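Local structure of microbial serine proteinases; subtilisin (2GKO) at residues V32-V37 and Q69-H74; D53-T58 and A100-G105; S78-G83 and P94-W99; V134-L139 and A251-A256. The protein probably hydrolyses peptide bonds in proteins as a cold-adapted serine protease of the subtilisin family. All coordinates share one frame; numbering follows the deposited sequence.

Contact 1. Residues V32-V37 and Q69-H74; sequences VLDTGV and QGHGTH. With PMS (phenylmethanesulfonic acid), chain G.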
loop_
_atom_site.group_PDB
_atom_site.type_symbol
_atom_site.label_atom_id
_atom_site.label_comp_id
_atom_site.label_asym_id
_atom_site.label_seq_id
_atom_site.Cartn_x
_atom_site.Cartn_y
_atom_site.Cartn_z
ATOM N N VAL A 32 8.180 -2.673 1.174
ATOM C CA VAL A 32 7.215 -3.509 0.517
ATOM C C VAL A 32 7.467 -4.927 0.968
ATOM O O VAL A 32 8.453 -5.577 0.574
ATOM C CB VAL A 32 7.311 -3.361 -1.016
ATOM C CG1 VAL A 32 6.373 -4.320 -1.685
ATOM C CG2 VAL A 32 6.997 -1.904 -1.427
ATOM N N LEU A 33 6.572 -5.410 1.823
ATOM C CA LEU A 33 6.655 -6.758 2.398
ATOM C C LEU A 33 5.777 -7.630 1.555
ATOM O O LEU A 33 4.559 -7.529 1.576
ATOM C CB LEU A 33 6.204 -6.745 3.864
ATOM C CG LEU A 33 7.275 -6.326 4.873
ATOM C CD1 LEU A 33 7.858 -4.940 4.613
ATOM C CD2 LEU A 33 6.621 -6.381 6.267
ATOM N N ASP A 34 6.393 -8.487 0.750
ATOM C CA ASP A 34 5.645 -9.124 -0.346
ATOM C C ASP A 34 6.451 -10.288 -0.924
ATOM O O ASP A 34 7.305 -10.845 -0.238
ATOM C CB ASP A 34 5.280 -8.035 -1.394
ATOM C CG ASP A 34 3.971 -8.306 -2.098
ATOM O OD1 ASP A 34 3.829 -9.409 -2.727
ATOM O OD2 ASP A 34 3.045 -7.471 -2.105
ATOM N N THR A 35 6.234 -10.648 -2.199
ATOM C CA THR A 35 6.891 -11.778 -2.843
ATOM C C THR A 35 8.311 -11.473 -3.284
ATOM O O THR A 35 8.922 -12.316 -3.927
ATOM C CB THR A 35 6.095 -12.239 -4.069
ATOM O OG1 THR A 35 5.996 -11.183 -5.042
ATOM C CG2 THR A 35 4.667 -12.591 -3.687
ATOM N N GLY A 36 8.808 -10.284 -2.942
ATOM C CA GLY A 36 10.109 -9.792 -3.372
ATOM C C GLY A 36 9.895 -8.716 -4.398
ATOM O O GLY A 36 8.762 -8.345 -4.675
ATOM N N VAL A 37 10.985 -8.207 -4.955
ATOM C CA VAL A 37 10.938 -7.208 -6.024
ATOM C C VAL A 37 12.080 -7.474 -6.977
ATOM O O VAL A 37 13.188 -7.817 -6.556
ATOM C CB VAL A 37 11.065 -5.781 -5.465
ATOM C CG1 VAL A 37 10.999 -4.754 -6.601
ATOM C CG2 VAL A 37 9.949 -5.510 -4.450
ATOM N N GLN A 69 7.113 -14.223 -8.645
ATOM C CA GLN A 69 5.656 -14.227 -8.747
ATOM C C GLN A 69 5.152 -12.979 -9.515
ATOM O O GLN A 69 4.347 -13.103 -10.442
ATOM C CB GLN A 69 5.048 -14.254 -7.339
ATOM C CG GLN A 69 5.106 -15.596 -6.644
ATOM C CD GLN A 69 3.857 -16.409 -6.931
ATOM O OE1 GLN A 69 3.587 -16.741 -8.088
ATOM N NE2 GLN A 69 3.080 -16.705 -5.896
ATOM N N GLY A 70 5.628 -11.801 -9.137
ATOM C CA GLY A 70 5.199 -10.554 -9.747
ATOM C C GLY A 70 4.554 -9.574 -8.798
ATOM O O GLY A 70 4.682 -8.381 -8.978
ATOM N N HIS A 71 3.850 -10.091 -7.789
ATOM C CA HIS A 71 3.073 -9.231 -6.880
ATOM C C HIS A 71 3.897 -8.120 -6.254
ATOM O O HIS A 71 3.492 -6.974 -6.230
ATOM C CB HIS A 71 2.491 -10.042 -5.728
ATOM C CG HIS A 71 1.500 -11.075 -6.129
ATOM N ND1 HIS A 71 0.831 -11.850 -5.202
ATOM C CD2 HIS A 71 1.036 -11.454 -7.341
ATOM C CE1 HIS A 71 0.008 -12.671 -5.833
ATOM N NE2 HIS A 71 0.121 -12.455 -7.132
ATOM N N GLY A 72 5.029 -8.471 -5.647
ATOM C CA GLY A 72 5.841 -7.506 -4.957
ATOM C C GLY A 72 6.365 -6.445 -5.916
ATOM O O GLY A 72 6.412 -5.275 -5.575
ATOM N N THR A 73 6.769 -6.863 -7.113
ATOM C CA THR A 73 7.256 -5.921 -8.104
ATOM C C THR A 73 6.138 -4.967 -8.530
ATOM O O THR A 73 6.379 -3.763 -8.673
ATOM C CB THR A 73 7.879 -6.678 -9.297
ATOM O OG1 THR A 73 8.985 -7.484 -8.853
ATOM C CG2 THR A 73 8.492 -5.692 -10.297
ATOM N N HIS A 74 4.941 -5.507 -8.714
ATOM C CA HIS A 74 3.752 -4.748 -9.138
ATOM C C HIS A 74 3.403 -3.673 -8.094
ATOM O O HIS A 74 3.246 -2.482 -8.381
ATOM C CB HIS A 74 2.591 -5.739 -9.408
ATOM C CG HIS A 74 1.479 -5.152 -10.211
ATOM N ND1 HIS A 74 0.620 -4.215 -9.699
ATOM C CD2 HIS A 74 1.091 -5.364 -11.494
ATOM C CE1 HIS A 74 -0.219 -3.832 -10.652
ATOM N NE2 HIS A 74 0.056 -4.501 -11.753
HETATM C C PMS G . -3.293 -9.986 -2.794
HETATM S S PMS G . -3.965 -8.572 -2.188
HETATM C C1 PMS G . -2.991 -9.930 -4.287
HETATM C C2 PMS G . -3.937 -10.345 -5.222
HETATM C C3 PMS G . -3.647 -10.315 -6.591
HETATM C C4 PMS G . -2.389 -9.907 -7.012
HETATM C C5 PMS G . -1.423 -9.527 -6.087
HETATM C C6 PMS G . -1.729 -9.549 -4.729
HETATM O O2S PMS G . -4.353 -8.843 -0.821
HETATM O O1S PMS G . -4.999 -8.178 -3.140
HETATM O O HOH W 1 1.188 -10.800 -2.501
#

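Contact 2. Residues D53-T58 and A100-G105; sequences DFTVGT and AYKVLG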
loop_
_atom_site.group_PDB
_atom_site.type_symbol
_atom_site.label_atom_id
_atom_site.label_comp_id
_atom_site.label_asym_id
_atom_site.label_seq_id
_atom_site.Cartn_x
_atom_site.Cartn_y
_atom_site.Cartn_z
ATOM N N ASP A 53 15.608 -10.971 2.354
ATOM C CA ASP A 53 14.737 -12.124 2.178
ATOM C C ASP A 53 14.496 -12.806 3.525
ATOM O O ASP A 53 15.404 -13.431 4.071
ATOM C CB ASP A 53 15.363 -13.087 1.190
ATOM C CG ASP A 53 14.454 -14.231 0.800
ATOM O OD1 ASP A 53 13.358 -14.406 1.358
ATOM O OD2 ASP A 53 14.767 -15.008 -0.121
ATOM N N PHE A 54 13.272 -12.704 4.017
ATOM C CA PHE A 54 12.861 -13.275 5.299
ATOM C C PHE A 54 12.298 -14.684 5.179
ATOM O O PHE A 54 11.902 -15.277 6.200
ATOM C CB PHE A 54 11.859 -12.343 5.967
ATOM C CG PHE A 54 12.460 -11.048 6.391
ATOM C CD1 PHE A 54 12.913 -10.867 7.692
ATOM C CD2 PHE A 54 12.632 -10.012 5.479
ATOM C CE1 PHE A 54 13.476 -9.687 8.073
ATOM C CE2 PHE A 54 13.186 -8.828 5.872
ATOM C CZ PHE A 54 13.623 -8.661 7.158
ATOM N N THR A 55 12.343 -15.263 3.979
ATOM C CA THR A 55 11.803 -16.600 3.734
ATOM C C THR A 55 12.867 -17.687 3.693
ATOM O O THR A 55 12.528 -18.857 3.593
ATOM C CB THR A 55 10.996 -16.632 2.426
ATOM O OG1 THR A 55 11.871 -16.577 1.277
ATOM C CG2 THR A 55 10.060 -15.455 2.343
ATOM N N VAL A 56 14.129 -17.275 3.730
ATOM C CA VAL A 56 15.264 -18.173 3.717
ATOM C C VAL A 56 16.075 -17.829 4.957
ATOM O O VAL A 56 16.479 -16.654 5.163
ATOM C CB VAL A 56 16.121 -18.010 2.449
ATOM C CG1 VAL A 56 17.418 -18.829 2.565
ATOM C CG2 VAL A 56 15.322 -18.443 1.219
ATOM N N GLY A 57 16.277 -18.873 5.771
ATOM C CA GLY A 57 16.886 -18.792 7.093
ATOM C C GLY A 57 16.034 -18.058 8.105
ATOM O O GLY A 57 14.893 -17.678 7.831
ATOM N N THR A 58 16.567 -17.924 9.313
ATOM C CA THR A 58 16.328 -16.716 10.091
ATOM C C THR A 58 17.637 -15.948 10.000
ATOM O O THR A 58 18.663 -16.484 9.554
ATOM C CB THR A 58 15.953 -16.978 11.567
ATOM O OG1 THR A 58 16.690 -18.097 12.089
ATOM C CG2 THR A 58 14.467 -17.354 11.713
ATOM N N ALA A 100 12.810 -3.613 -0.241
ATOM C CA ALA A 100 12.138 -4.782 -0.787
ATOM C C ALA A 100 12.401 -5.911 0.198
ATOM O O ALA A 100 13.520 -6.434 0.262
ATOM C CB ALA A 100 12.678 -5.117 -2.190
ATOM N N TYR A 101 11.381 -6.250 0.994
ATOM C CA TYR A 101 11.475 -7.316 2.003
ATOM C C TYR A 101 10.622 -8.501 1.535
ATOM O O TYR A 101 9.385 -8.404 1.472
ATOM C CB TYR A 101 10.969 -6.806 3.352
ATOM C CG TYR A 101 11.906 -5.897 4.120
ATOM C CD1 TYR A 101 13.063 -5.349 3.543
ATOM C CD2 TYR A 101 11.616 -5.561 5.453
ATOM C CE1 TYR A 101 13.908 -4.476 4.278
ATOM C CE2 TYR A 101 12.447 -4.736 6.196
ATOM C CZ TYR A 101 13.597 -4.187 5.611
ATOM O OH TYR A 101 14.374 -3.352 6.376
ATOM N N LYS A 102 11.264 -9.621 1.193
ATOM C CA LYS A 102 10.540 -10.798 0.713
ATOM C C LYS A 102 10.043 -11.556 1.941
ATOM O O LYS A 102 10.844 -12.022 2.738
ATOM C CB LYS A 102 11.403 -11.671 -0.195
ATOM C CG LYS A 102 10.689 -12.860 -0.794
ATOM C CD LYS A 102 11.571 -13.561 -1.804
ATOM C CE LYS A 102 10.833 -14.708 -2.443
ATOM N NZ LYS A 102 11.643 -15.420 -3.495
ATOM N N VAL A 103 8.733 -11.627 2.087
ATOM C CA VAL A 103 8.075 -12.353 3.184
ATOM C C VAL A 103 7.147 -13.479 2.732
ATOM O O VAL A 103 6.684 -14.270 3.568
ATOM C CB VAL A 103 7.295 -11.379 4.092
ATOM C CG1 VAL A 103 8.194 -10.263 4.535
ATOM C CG2 VAL A 103 6.004 -10.833 3.415
ATOM N N LEU A 104 6.872 -13.556 1.429
ATOM C CA LEU A 104 6.017 -14.580 0.835
ATOM C C LEU A 104 6.950 -15.422 -0.019
ATOM O O LEU A 104 7.520 -14.951 -0.999
ATOM C CB LEU A 104 4.922 -13.926 0.018
ATOM C CG LEU A 104 4.025 -12.928 0.747
ATOM C CD1 LEU A 104 2.934 -12.370 -0.166
ATOM C CD2 LEU A 104 3.390 -13.576 1.944
ATOM N N GLY A 105 7.166 -16.644 0.434
ATOM C CA GLY A 105 8.299 -17.428 -0.016
ATOM C C GLY A 105 7.867 -18.357 -1.100
ATOM O O GLY A 105 6.676 -18.678 -1.212
HETATM O O HOH W 2 13.615 -16.715 -1.874
#

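Contact 3. Residues S78-G83 and P94-W99; sequences SALANG and PEADLW. With CA (calcium ion), chain B.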
loop_
_atom_site.group_PDB
_atom_site.type_symbol
_atom_site.label_atom_id
_atom_site.label_comp_id
_atom_site.label_asym_id
_atom_site.label_seq_id
_atom_site.Cartn_x
_atom_site.Cartn_y
_atom_site.Cartn_z
ATOM N N SER A 78 3.583 0.615 -8.197
ATOM C CA SER A 78 2.510 1.563 -7.970
ATOM C C SER A 78 2.945 2.581 -6.937
ATOM O O SER A 78 2.582 3.759 -7.003
ATOM C CB SER A 78 1.206 0.869 -7.539
ATOM O OG SER A 78 0.709 0.020 -8.569
ATOM N N ALA A 79 3.722 2.129 -5.946
ATOM C CA ALA A 79 4.172 3.005 -4.883
ATOM C C ALA A 79 5.246 4.009 -5.344
ATOM O O ALA A 79 5.210 5.179 -4.942
ATOM C CB ALA A 79 4.713 2.176 -3.714
ATOM N N LEU A 80 6.206 3.546 -6.129
ATOM C CA LEU A 80 7.426 4.348 -6.354
ATOM C C LEU A 80 8.210 4.146 -7.656
ATOM O O LEU A 80 9.377 4.534 -7.734
ATOM C CB LEU A 80 8.356 4.238 -5.117
ATOM C CG LEU A 80 8.766 2.845 -4.609
ATOM C CD1 LEU A 80 9.513 2.010 -5.644
ATOM C CD2 LEU A 80 9.635 3.037 -3.364
ATOM N N ALA A 81 7.599 3.554 -8.683
ATOM C CA ALA A 81 8.262 3.463 -10.000
ATOM C C ALA A 81 8.649 4.892 -10.436
ATOM O O ALA A 81 7.944 5.842 -10.131
ATOM C CB ALA A 81 7.358 2.820 -11.021
ATOM N N ASN A 82 9.776 5.026 -11.111
ATOM C CA ASN A 82 10.364 6.350 -11.343
ATOM C C ASN A 82 10.444 6.728 -12.817
ATOM O O ASN A 82 11.128 7.695 -13.150
ATOM C CB ASN A 82 11.759 6.428 -10.720
ATOM C CG ASN A 82 12.736 5.477 -11.362
ATOM O OD1 ASN A 82 12.470 4.916 -12.408
ATOM N ND2 ASN A 82 13.871 5.222 -10.683
ATOM N N GLY A 83 9.780 5.969 -13.672
ATOM C CA GLY A 83 9.768 6.202 -15.108
ATOM C C GLY A 83 11.019 5.763 -15.840
ATOM O O GLY A 83 11.107 5.964 -17.054
ATOM N N PRO A 94 7.895 8.677 -6.721
ATOM C CA PRO A 94 9.054 8.161 -7.462
ATOM C C PRO A 94 10.420 8.514 -6.869
ATOM O O PRO A 94 11.420 8.014 -7.379
ATOM C CB PRO A 94 8.890 8.812 -8.834
ATOM C CG PRO A 94 8.241 10.128 -8.509
ATOM C CD PRO A 94 7.194 9.735 -7.481
ATOM N N GLU A 95 10.454 9.379 -5.870
ATOM C CA GLU A 95 11.705 9.702 -5.172
ATOM C C GLU A 95 11.869 8.956 -3.850
ATOM O O GLU A 95 12.884 9.099 -3.188
ATOM C CB GLU A 95 11.771 11.176 -4.876
ATOM C CG GLU A 95 11.768 12.018 -6.148
ATOM C CD GLU A 95 11.671 13.496 -5.848
ATOM O OE1 GLU A 95 12.450 13.993 -5.026
ATOM O OE2 GLU A 95 10.804 14.165 -6.446
ATOM N N ALA A 96 10.869 8.166 -3.472
ATOM C CA ALA A 96 11.004 7.338 -2.270
ATOM C C ALA A 96 12.073 6.240 -2.414
ATOM O O ALA A 96 12.496 5.872 -3.517
ATOM C CB ALA A 96 9.655 6.742 -1.885
ATOM N N ASP A 97 12.520 5.728 -1.269
ATOM C CA ASP A 97 13.513 4.671 -1.231
ATOM C C ASP A 97 12.774 3.358 -1.037
ATOM O O ASP A 97 11.964 3.245 -0.126
ATOM C CB ASP A 97 14.440 4.861 -0.045
ATOM C CG ASP A 97 15.197 6.171 -0.051
ATOM O OD1 ASP A 97 15.298 6.833 -1.111
ATOM O OD2 ASP A 97 15.760 6.588 0.986
ATOM N N LEU A 98 13.074 2.368 -1.859
ATOM C CA LEU A 98 12.436 1.059 -1.751
ATOM C C LEU A 98 13.226 0.129 -0.841
ATOM O O LEU A 98 14.419 -0.079 -1.045
ATOM C CB LEU A 98 12.310 0.402 -3.136
ATOM C CG LEU A 98 11.773 -1.021 -3.197
ATOM C CD1 LEU A 98 10.353 -1.088 -2.598
ATOM C CD2 LEU A 98 11.830 -1.497 -4.620
ATOM N N TRP A 99 12.539 -0.431 0.155
ATOM C CA TRP A 99 13.052 -1.543 0.957
ATOM C C TRP A 99 12.220 -2.751 0.575
ATOM O O TRP A 99 11.053 -2.860 0.958
ATOM C CB TRP A 99 12.905 -1.292 2.456
ATOM C CG TRP A 99 13.713 -0.181 2.984
ATOM C CD1 TRP A 99 14.473 0.721 2.269
ATOM C CD2 TRP A 99 13.835 0.199 4.349
ATOM N NE1 TRP A 99 15.071 1.617 3.120
ATOM C CE2 TRP A 99 14.689 1.331 4.405
ATOM C CE3 TRP A 99 13.310 -0.304 5.545
ATOM C CZ2 TRP A 99 15.026 1.961 5.615
ATOM C CZ3 TRP A 99 13.646 0.321 6.739
ATOM C CH2 TRP A 99 14.504 1.424 6.765
HETATM CA CA CA B . 16.436 5.669 2.822
HETATM O O HOH W 3 18.504 6.657 2.722
HETATM O O HOH W 4 17.155 4.904 4.896
HETATM O O HOH W 5 15.838 7.467 3.876
#

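Contact 4. Residues V134-L139 and A251-A256; sequences VINMSL and ASPHAA. With PMS (phenylmethanesulfonic acid), chain G.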
loop_
_atom_site.group_PDB
_atom_site.type_symbol
_atom_site.label_atom_id
_atom_site.label_comp_id
_atom_site.label_asym_id
_atom_site.label_seq_id
_atom_site.Cartn_x
_atom_site.Cartn_y
_atom_site.Cartn_z
ATOM N N VAL A 134 7.425 3.668 5.798
ATOM C CA VAL A 134 6.058 3.279 5.517
ATOM C C VAL A 134 6.104 1.810 5.097
ATOM O O VAL A 134 6.672 1.473 4.059
ATOM C CB VAL A 134 5.440 4.102 4.354
ATOM C CG1 VAL A 134 3.976 3.675 4.118
ATOM C CG2 VAL A 134 5.518 5.605 4.633
ATOM N N ILE A 135 5.535 0.932 5.909
ATOM C CA ILE A 135 5.334 -0.443 5.500
ATOM C C ILE A 135 4.102 -0.544 4.614
ATOM O O ILE A 135 3.050 -0.016 4.949
ATOM C CB ILE A 135 5.111 -1.387 6.729
ATOM C CG1 ILE A 135 6.434 -1.575 7.467
ATOM C CG2 ILE A 135 4.546 -2.728 6.263
ATOM C CD1 ILE A 135 6.335 -2.352 8.797
ATOM N N ASN A 136 4.249 -1.268 3.519
ATOM C CA ASN A 136 3.126 -1.716 2.724
ATOM C C ASN A 136 2.978 -3.238 2.811
ATOM O O ASN A 136 3.896 -3.963 2.439
ATOM C CB ASN A 136 3.311 -1.316 1.252
ATOM C CG ASN A 136 2.102 -1.673 0.427
ATOM O OD1 ASN A 136 1.155 -0.875 0.328
ATOM N ND2 ASN A 136 2.069 -2.903 -0.092
ATOM N N MET A 137 1.825 -3.700 3.276
ATOM C CA MET A 137 1.478 -5.128 3.283
ATOM C C MET A 137 0.259 -5.369 2.399
ATOM O O MET A 137 -0.885 -5.219 2.812
ATOM C CB MET A 137 1.252 -5.663 4.700
ATOM C CG MET A 137 2.554 -5.840 5.398
ATOM S SD MET A 137 2.404 -6.654 6.970
ATOM C CE MET A 137 1.848 -5.377 7.934
ATOM N N SER A 138 0.538 -5.737 1.164
ATOM C CA SER A 138 -0.486 -6.090 0.205
ATOM C C SER A 138 -0.776 -7.574 0.337
ATOM O O SER A 138 -0.474 -8.387 -0.538
ATOM C CB SER A 138 -0.040 -5.699 -1.202
ATOM O OG SER A 138 -0.148 -4.309 -1.378
ATOM N N LEU A 139 -1.338 -7.920 1.492
ATOM C CA LEU A 139 -1.568 -9.308 1.829
ATOM C C LEU A 139 -2.630 -9.325 2.898
ATOM O O LEU A 139 -2.887 -8.330 3.570
ATOM C CB LEU A 139 -0.265 -9.983 2.271
ATOM C CG LEU A 139 0.498 -9.391 3.451
ATOM C CD1 LEU A 139 -0.062 -9.908 4.762
ATOM C CD2 LEU A 139 2.000 -9.690 3.362
ATOM N N ALA A 251 -4.332 -1.291 -4.413
ATOM C CA ALA A 251 -4.774 -0.042 -3.775
ATOM C C ALA A 251 -3.810 0.382 -2.695
ATOM O O ALA A 251 -3.467 1.553 -2.584
ATOM C CB ALA A 251 -6.188 -0.221 -3.209
ATOM N N SER A 252 -3.407 -0.567 -1.858
ATOM C CA SER A 252 -2.509 -0.306 -0.759
ATOM C C SER A 252 -1.275 0.513 -1.170
ATOM O O SER A 252 -1.007 1.519 -0.529
ATOM C CB SER A 252 -2.135 -1.630 -0.063
ATOM O OG SER A 252 -1.392 -1.399 1.135
ATOM N N PRO A 253 -0.516 0.109 -2.188
ATOM C CA PRO A 253 0.674 0.896 -2.554
ATOM C C PRO A 253 0.399 2.273 -3.111
ATOM O O PRO A 253 1.278 3.101 -3.015
ATOM C CB PRO A 253 1.367 0.036 -3.595
ATOM C CG PRO A 253 0.312 -0.839 -4.141
ATOM C CD PRO A 253 -0.589 -1.121 -2.989
ATOM N N HIS A 254 -0.768 2.515 -3.687
ATOM C CA HIS A 254 -1.148 3.885 -4.024
ATOM C C HIS A 254 -1.188 4.758 -2.768
ATOM O O HIS A 254 -0.630 5.851 -2.729
ATOM C CB HIS A 254 -2.499 3.909 -4.703
ATOM C CG HIS A 254 -2.462 3.516 -6.142
ATOM N ND1 HIS A 254 -2.616 2.212 -6.561
ATOM C CD2 HIS A 254 -2.331 4.257 -7.273
ATOM C CE1 HIS A 254 -2.598 2.170 -7.881
ATOM N NE2 HIS A 254 -2.396 3.398 -8.335
ATOM N N ALA A 255 -1.822 4.252 -1.720
ATOM C CA ALA A 255 -1.843 4.925 -0.435
ATOM C C ALA A 255 -0.474 5.011 0.218
ATOM O O ALA A 255 -0.150 6.017 0.812
ATOM C CB ALA A 255 -2.797 4.235 0.489
ATOM N N ALA A 256 0.337 3.959 0.130
ATOM C CA ALA A 256 1.661 3.976 0.780
ATOM C C ALA A 256 2.541 5.019 0.099
ATOM O O ALA A 256 3.276 5.745 0.759
ATOM C CB ALA A 256 2.320 2.614 0.702
HETATM C C PMS G . -3.293 -9.986 -2.794
HETATM S S PMS G . -3.965 -8.572 -2.188
HETATM C C1 PMS G . -2.991 -9.930 -4.287
HETATM C C2 PMS G . -3.937 -10.345 -5.222
HETATM C C3 PMS G . -3.647 -10.315 -6.591
HETATM C C4 PMS G . -2.389 -9.907 -7.012
HETATM C C5 PMS G . -1.423 -9.527 -6.087
HETATM C C6 PMS G . -1.729 -9.549 -4.729
HETATM O O2S PMS G . -4.353 -8.843 -0.821
HETATM O O1S PMS G . -4.999 -8.178 -3.140
#

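Contact 1. Residues V32-V37 and Q69-H74
D34 reaches from the end of strand 29-34 onto the first turn of helix 71-80. Its CB sits 3.6 Å from G72 CA, and its CG keeps to the same backbone. OD2 stays on that side but touches it more loosely. OD1 lies 3.3 Å from H71 CB and takes the backbone N-H of T35 (T35 N to D34 OD1 2.8 Å) through its anti lone pair. A water donates to OD1 and also bonds H71 ND1, meeting the imidazole at its edge, in plane. No direct bond joins D34 to H71. The sequences fit the Asp and His motifs of the subtilase catalytic triad, so the two residues are probably those members, here linked through water. CG of H71 stands anti to the carbonyl carbon (chi1 -64°), and the ring leads away from the strand. The phenyl ring of phenylmethanesulfonic acid puts C5 over the centre of one imidazole face, 3.3 Å from H71 CG. T35 holds the helix start: G72 N donates to T35 OG1 at 2.9 Å, with 160° at the hydrogen. T35 OG1 also bonds D67, which bonds T73 OG1 as well. G72 has no side chain, and this lets G36 O come to 3.1 Å from G72 CA in a CA-H...O contact. V37 CG2 lies 3.7 Å from G72 O.

Contact 2. Residues D53-T58 and A100-G105
The rings of F54 and Y101 meet obliquely, with planes at 47° and centroids 5.2 Å apart. One corner of F54 does the touching: CE2 lies over one face of Y101, offset toward the rim, 3.6 Å from Y101 CG. The carbonyl O of K102 lies at the edge of the F54 ring, in its plane. F60 meets the F54 ring from elsewhere in the chain, and helix 112-129 packs against both F54 and Y101. The same K102 O accepts the backbone N-H of F54 at 2.8 Å (F54 N to K102 O). D53 and K102 form a parallel bridge here, where strand 48-53 ends beside strand 97-102. Beyond it the chain bends in an Asx turn. D53 OD1 accepts from T55 N at 2.9 Å, met from above the carboxylate plane, and from T55 OG1 at 2.6 Å through its syn lone pair. T55 is thereby held with CG2 3.5 Å from V103 C and CB 3.7 Å from G105 CA. K102 is fully extended and runs alongside D53, pointing the same way. A water joins D53 OD2 to K102 NZ, which also bonds T66 O and forms a salt bridge with D106.

Contact 3. Residues S78-G83 and P94-W99
L80 is wedged against the strand that starts at D97. Its CD2 does most of the touching: it lies 3.8 Å from L98 CB and 4.0 Å from A96 CB. L80 and L98 cross at about a right angle, so the methyl end of L80 meets the root of L98 and not its tip. The torsion explains the reach. CG of L80 stands between the backbone N and the carbonyl carbon (chi1 54°), and this swings the branch across to the strand. P94 closes the other end of the tight part. Its CB is 3.4 Å from A81 O, and P94 CA is 3.7 Å from L80 O. No hydrogen bond joins the two segments directly. N47 ties them instead, since its ND2 bonds both L80 O and P94 O.

The contact is looser at N82, which is partly exposed. Of the N82 side chain, CB makes the contact, 3.7 Å from P94 O, and the amide end leads away to bond G84 N. The side chain of D97 points away from the helix, though its backbone still touches L80. Its OD2 binds a calcium ion at 2.2 Å. Three waters also bind the metal, so this side is hydrated, and N29 and E49 complete the protein ligands. Strand 48-53, helix 71-80 and the parallel strand 97-102 make a beta-alpha-beta crossover of the rare left-handed kind, a hallmark of the subtilisin fold. The segments described here form its return from helix to strand, with a calcium site at the strand's start.

Contact 4. Residues V134-L139 and A251-A256
V134 and A256 make the apolar end of this contact, with V134 CG1 3.9 Å from A256 CB. N136 adds its CB, 4.1 Å from A256 CB. Small residues face the strand here, and the axes of strand 134-137 and helix 251-256 come within 8.2 Å of each other. They run nearly antiparallel, at 172°.

The polar contacts lie further along the strand. N136 points at the helix, with CG anti to the backbone N (chi1 -175°), and its amide end lies among S252, P253 and A256. S252 extends its hydroxyl toward this amide. S138 is the centre of an inverse gamma turn just past the strand, with a weak bond from L139 N to M137 O at 3.0 Å. S138 OG packs on carbon: it is 3.6 Å from S252 CB and 3.6 Å from P253 CD. It hydrogen-bonds to S249 O.

P253 has no N-H to give to the turn before, and the helix is kinked there. Next to the turn lies the bound phenylmethanesulfonic acid, whose S is 3.9 Å from S138 O. This approach is only a contact; the ligand is hydrogen-bonded by S249 N and N168 ND2. S249 fits the nucleophile position of the subtilase motif. Through its bond to S249 O, S138, itself a residue of the ligand pocket, thus ties the strand end to the backbone of the probable nucleophile.

How the contacts relate
All four contacts gather on one mixed sheet, whose strands 48-53, 97-102, 29-34 and 133-137 lie side by side. Contacts 1 and 3 share helix 71-80, and their centres are 13 Å apart. Contacts 2 and 3 share strand 97-102, with centres 20 Å apart. Along the chain contact 1 crosses contact 2, contact 3 is nested inside the loop of contact 2, and contact 4 comes last. Contacts 1 and 4, 11 Å apart, both touch the bound phenylmethanesulfonic acid. The probable triad Asp and His lie in contact 1; in contact 4 the helix segment follows S249, the probable nucleophile. Contact 3 carries a calcium ligand at the start of strand 97-102.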